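Local coordinates for MSHA biogenesis protein MshE (Vibrio cholerae, PDB 5HTL), which probably drives assembly of the MSHA pilus as an ATPase, binding the second messenger cyclic di-GMP with high affinity through its N-terminal MshEN domain, at residues Ala23-Glu26 and Gln27-Ala31. Residues are numbered along the deposited sequence; the frame is centred on the assembly and turned at random.
Sequences AQLE and QALNA. With C2E (9,9'-[(2R,3R,3aS,5S,7aR,9R,10R,10aS,12S,14aR)-3,5,10,12-tetrahydroxy-5,12-dioxidooctahydro-2H,7H-difuro[3,2-d:3',2'-j][1,3,7,9,2,8]tetraoxadiphosphacyclododecine-2,9-diyl]bis(2-amino-1,9-dihydro-6H-purin-6-one)), chain C.
L25 and L29, one helical turn apart, meet through their branch ends: CD1 of L25 lies 3.9 Å from CD1 of L29, and the two side chains lie at a slant to each other. The first torsions set this up. L25 has CG anti to its backbone nitrogen (chi1 176°), whereas L29 has CG anti to its carbonyl carbon (chi1 -71°), which also leaves CG of L29 3.4 Å from the carbonyl oxygen of L25.

The same pair faces the bound cyclic di-GMP. CD1 of L29 stands 3.5 Å from C2 of one guanine and CD2 of L29 lies at the same distance from N3; both lines run close to the ring normal, so the two methyls sit over the flat face, as in a CH-pi contact. L25 extends this apolar surface on that side of the base, its CD2 reaching 3.5 Å from O6, at the rim.

Four backbone hydrogen bonds of i to i+4 type run through this turn. The one from the amide N of L29 to the carbonyl O of L25, 2.9 Å long, ties the backbones of the two leucines; Q27 to A23, A28 to Q24 and N30 to E26 repeat the pattern.

The methyl of A28 packs on L39, T42 and L43 of helix 39-45, while OE1 of Q24 accepts a hydrogen bond from the amide of S21 just before the helix.

With leucines at i and i+4 and Q32, which hydrogen-bonds the ligand, three residues further on, helix 22-32 carries the LxxxLxxQ end of the MshEN nucleotide-binding motif, where apolar side chains cover a guanine of cyclic di-GMP.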
ATOM      1  N   ALA A  23     -26.847   6.295  11.500  1.00 16.43           N
ATOM      2  CA  ALA A  23     -28.114   6.089  10.807  1.00 14.19           C
ATOM      3  C   ALA A  23     -27.954   6.180   9.291  1.00 17.37           C
ATOM      4  O   ALA A  23     -28.616   5.462   8.547  1.00 16.31           O
ATOM      5  CB  ALA A  23     -29.176   7.068  11.308  1.00 18.89           C
ATOM      6  N   GLN A  24     -27.071   7.061   8.835  1.00 13.41           N
ATOM      7  CA  GLN A  24     -26.814   7.235   7.415  1.00 12.57           C
ATOM      8  C   GLN A  24     -26.123   6.009   6.843  1.00 13.65           C
ATOM      9  O   GLN A  24     -26.421   5.573   5.722  1.00 12.42           O
ATOM     10  CB  GLN A  24     -25.928   8.457   7.210  1.00 12.70           C
ATOM     11  CG  GLN A  24     -26.622   9.777   7.449  1.00 13.77           C
ATOM     12  CD  GLN A  24     -25.632  10.925   7.573  1.00 13.19           C
ATOM     13  OE1 GLN A  24     -24.416  10.724   7.506  1.00 13.62           O
ATOM     14  NE2 GLN A  24     -26.147  12.127   7.756  1.00 13.28           N
ATOM     15  N   LEU A  25     -25.217   5.432   7.624  1.00 14.85           N
ATOM     16  CA  LEU A  25     -24.564   4.196   7.211  1.00 13.61           C
ATOM     17  C   LEU A  25     -25.597   3.086   7.035  1.00 12.36           C
ATOM     18  O   LEU A  25     -25.599   2.395   6.018  1.00 13.43           O
ATOM     19  CB  LEU A  25     -23.509   3.770   8.221  1.00 12.05           C
ATOM     20  CG  LEU A  25     -22.820   2.432   7.943  1.00 12.22           C
ATOM     21  CD1 LEU A  25     -22.236   2.327   6.515  1.00 14.80           C
ATOM     22  CD2 LEU A  25     -21.731   2.178   8.969  1.00 15.96           C
ATOM     23  N   GLU A  26     -26.469   2.920   8.021  1.00 15.42           N
ATOM     24  CA  GLU A  26     -27.508   1.891   7.952  1.00 14.83           C
ATOM     25  C   GLU A  26     -28.412   2.132   6.744  1.00 18.14           C
ATOM     26  O   GLU A  26     -28.752   1.201   6.010  1.00 17.23           O
ATOM     27  CB  GLU A  26     -28.303   1.866   9.263  1.00 19.17           C
ATOM     28  CG  GLU A  26     -27.481   1.364  10.455  1.00 20.89           C
ATOM     29  CD  GLU A  26     -28.067   1.723  11.815  1.00 36.84           C
ATOM     30  OE1 GLU A  26     -29.076   2.456  11.871  1.00 39.44           O
ATOM     31  OE2 GLU A  26     -27.505   1.272  12.839  1.00 42.55           O
ATOM     32  N   GLN A  27     -28.761   3.389   6.512  1.00 14.92           N
ATOM     33  CA  GLN A  27     -29.571   3.763   5.370  1.00 17.74           C
ATOM     34  C   GLN A  27     -28.896   3.372   4.056  1.00 16.25           C
ATOM     35  O   GLN A  27     -29.526   2.802   3.167  1.00 17.37           O
ATOM     36  CB  GLN A  27     -29.844   5.269   5.398  1.00 18.04           C
ATOM     37  CG  GLN A  27     -30.815   5.726   4.339  1.00 19.45           C
ATOM     38  CD  GLN A  27     -31.118   7.206   4.424  1.00 22.86           C
ATOM     39  OE1 GLN A  27     -30.702   7.888   5.363  1.00 30.04           O
ATOM     40  NE2 GLN A  27     -31.855   7.713   3.442  1.00 28.29           N
ATOM     41  N   ALA A  28     -27.602   3.651   3.945  1.00 15.85           N
ATOM     42  CA  ALA A  28     -26.879   3.357   2.712  1.00 13.20           C
ATOM     43  C   ALA A  28     -26.692   1.854   2.492  1.00 15.21           C
ATOM     44  O   ALA A  28     -26.764   1.385   1.358  1.00 16.77           O
ATOM     45  CB  ALA A  28     -25.549   4.062   2.698  1.00 16.30           C
ATOM     46  N   LEU A  29     -26.448   1.110   3.566  1.00 13.71           N
ATOM     47  CA  LEU A  29     -26.293  -0.342   3.459  1.00 14.24           C
ATOM     48  C   LEU A  29     -27.593  -0.968   2.975  1.00 19.72           C
ATOM     49  O   LEU A  29     -27.569  -1.860   2.124  1.00 20.64           O
ATOM     50  CB  LEU A  29     -25.853  -0.952   4.788  1.00 16.71           C
ATOM     51  CG  LEU A  29     -24.417  -0.646   5.193  1.00 16.29           C
ATOM     52  CD1 LEU A  29     -24.211  -1.051   6.649  1.00 17.37           C
ATOM     53  CD2 LEU A  29     -23.430  -1.364   4.274  1.00 18.26           C
ATOM     54  N   ASN A  30     -28.716  -0.485   3.498  1.00 18.78           N
ATOM     55  CA  ASN A  30     -30.039  -0.932   3.046  1.00 24.34           C
ATOM     56  C   ASN A  30     -30.255  -0.611   1.569  1.00 24.66           C
ATOM     57  O   ASN A  30     -30.744  -1.441   0.794  1.00 29.87           O
ATOM     58  CB  ASN A  30     -31.153  -0.279   3.881  1.00 22.81           C
ATOM     59  CG  ASN A  30     -31.152  -0.728   5.332  1.00 31.80           C
ATOM     60  OD1 ASN A  30     -30.593  -1.770   5.672  1.00 35.60           O
ATOM     61  ND2 ASN A  30     -31.790   0.057   6.196  1.00 34.39           N
ATOM     62  N   ALA A  31     -29.875   0.601   1.182  1.00 19.90           N
ATOM     63  CA  ALA A  31     -30.127   1.115  -0.164  1.00 20.54           C
ATOM     64  C   ALA A  31     -29.218   0.514  -1.236  1.00 18.38           C
ATOM     65  O   ALA A  31     -29.590   0.444  -2.417  1.00 24.36           O
ATOM     66  CB  ALA A  31     -29.992   2.629  -0.166  1.00 23.09           C
TER
HETATM   67  P1  C2E C 201     -14.904  -3.034   2.714  1.00 14.03           P
HETATM   68  O2P C2E C 201     -14.871  -1.625   3.252  1.00 13.94           O
HETATM   69  O1P C2E C 201     -14.052  -3.987   3.525  1.00 16.88           O
HETATM   70  O5' C2E C 201     -16.411  -3.509   2.690  1.00 14.37           O
HETATM   71  C5' C2E C 201     -16.888  -4.699   2.126  1.00 15.21           C
HETATM   72  C4' C2E C 201     -18.341  -4.774   2.009  1.00 14.67           C
HETATM   73  O4' C2E C 201     -18.945  -4.727   3.266  1.00 15.97           O
HETATM   74  C3' C2E C 201     -18.903  -3.608   1.243  1.00 14.50           C
HETATM   75  O3' C2E C 201     -19.046  -3.946  -0.115  1.00 16.32           O
HETATM   76  C2' C2E C 201     -20.095  -3.304   1.900  1.00 17.23           C
HETATM   77  O2' C2E C 201     -21.204  -3.972   1.261  1.00 22.47           O
HETATM   78  C1' C2E C 201     -19.949  -3.755   3.305  1.00 16.92           C
HETATM   79  N9  C2E C 201     -19.492  -2.695   4.150  1.00 18.02           N
HETATM   80  C8  C2E C 201     -18.593  -1.715   4.112  1.00 14.47           C
HETATM   81  N7  C2E C 201     -18.664  -1.094   5.296  1.00 14.75           N
HETATM   82  C5  C2E C 201     -19.613  -1.701   6.069  1.00 13.99           C
HETATM   83  C6  C2E C 201     -20.058  -1.444   7.371  1.00 14.74           C
HETATM   84  O6  C2E C 201     -19.536  -0.430   8.089  1.00 16.61           O
HETATM   85  N1  C2E C 201     -21.022  -2.212   7.893  1.00 16.03           N
HETATM   86  C2  C2E C 201     -21.534  -3.218   7.179  1.00 18.21           C
HETATM   87  N2  C2E C 201     -22.561  -4.000   7.793  1.00 20.60           N
HETATM   88  N3  C2E C 201     -21.137  -3.510   5.921  1.00 18.72           N
HETATM   89  C4  C2E C 201     -20.173  -2.767   5.331  1.00 19.09           C
HETATM   90  P11 C2E C 201     -18.769  -2.878  -1.263  1.00 15.54           P
HETATM   91  O21 C2E C 201     -19.190  -3.440  -2.610  1.00 19.21           O
HETATM   92  O11 C2E C 201     -19.612  -1.672  -0.967  1.00 17.09           O
HETATM   93  O5A C2E C 201     -17.289  -2.381  -1.242  1.00 15.47           O
HETATM   94  C5A C2E C 201     -16.201  -3.259  -1.484  1.00 16.05           C
HETATM   95  C4A C2E C 201     -14.901  -2.770  -1.105  1.00 14.38           C
HETATM   96  O4A C2E C 201     -14.511  -1.651  -1.974  1.00 15.17           O
HETATM   97  C3A C2E C 201     -14.868  -2.205   0.262  1.00 14.24           C
HETATM   98  O3A C2E C 201     -14.351  -3.093   1.233  1.00 12.77           O
HETATM   99  C2A C2E C 201     -14.039  -0.986   0.173  1.00 14.51           C
HETATM  100  O2A C2E C 201     -12.703  -1.209   0.391  1.00 16.93           O
HETATM  101  C1A C2E C 201     -14.199  -0.501  -1.223  1.00 15.72           C
HETATM  102  N91 C2E C 201     -15.257   0.461  -1.505  1.00 12.87           N
HETATM  103  C81 C2E C 201     -16.431   0.643  -0.869  1.00 14.33           C
HETATM  104  N71 C2E C 201     -17.130   1.613  -1.484  1.00 15.13           N
HETATM  105  C51 C2E C 201     -16.400   2.054  -2.536  1.00 14.54           C
HETATM  106  C61 C2E C 201     -16.574   3.014  -3.539  1.00 21.69           C
HETATM  107  O61 C2E C 201     -17.719   3.788  -3.624  1.00 19.54           O
HETATM  108  N11 C2E C 201     -15.615   3.195  -4.446  1.00 19.21           N
HETATM  109  C21 C2E C 201     -14.498   2.475  -4.415  1.00 18.58           C
HETATM  110  N21 C2E C 201     -13.546   2.748  -5.415  1.00 20.78           N
HETATM  111  N31 C2E C 201     -14.281   1.537  -3.485  1.00 17.71           N
HETATM  112  C41 C2E C 201     -15.223   1.317  -2.543  1.00 16.21           C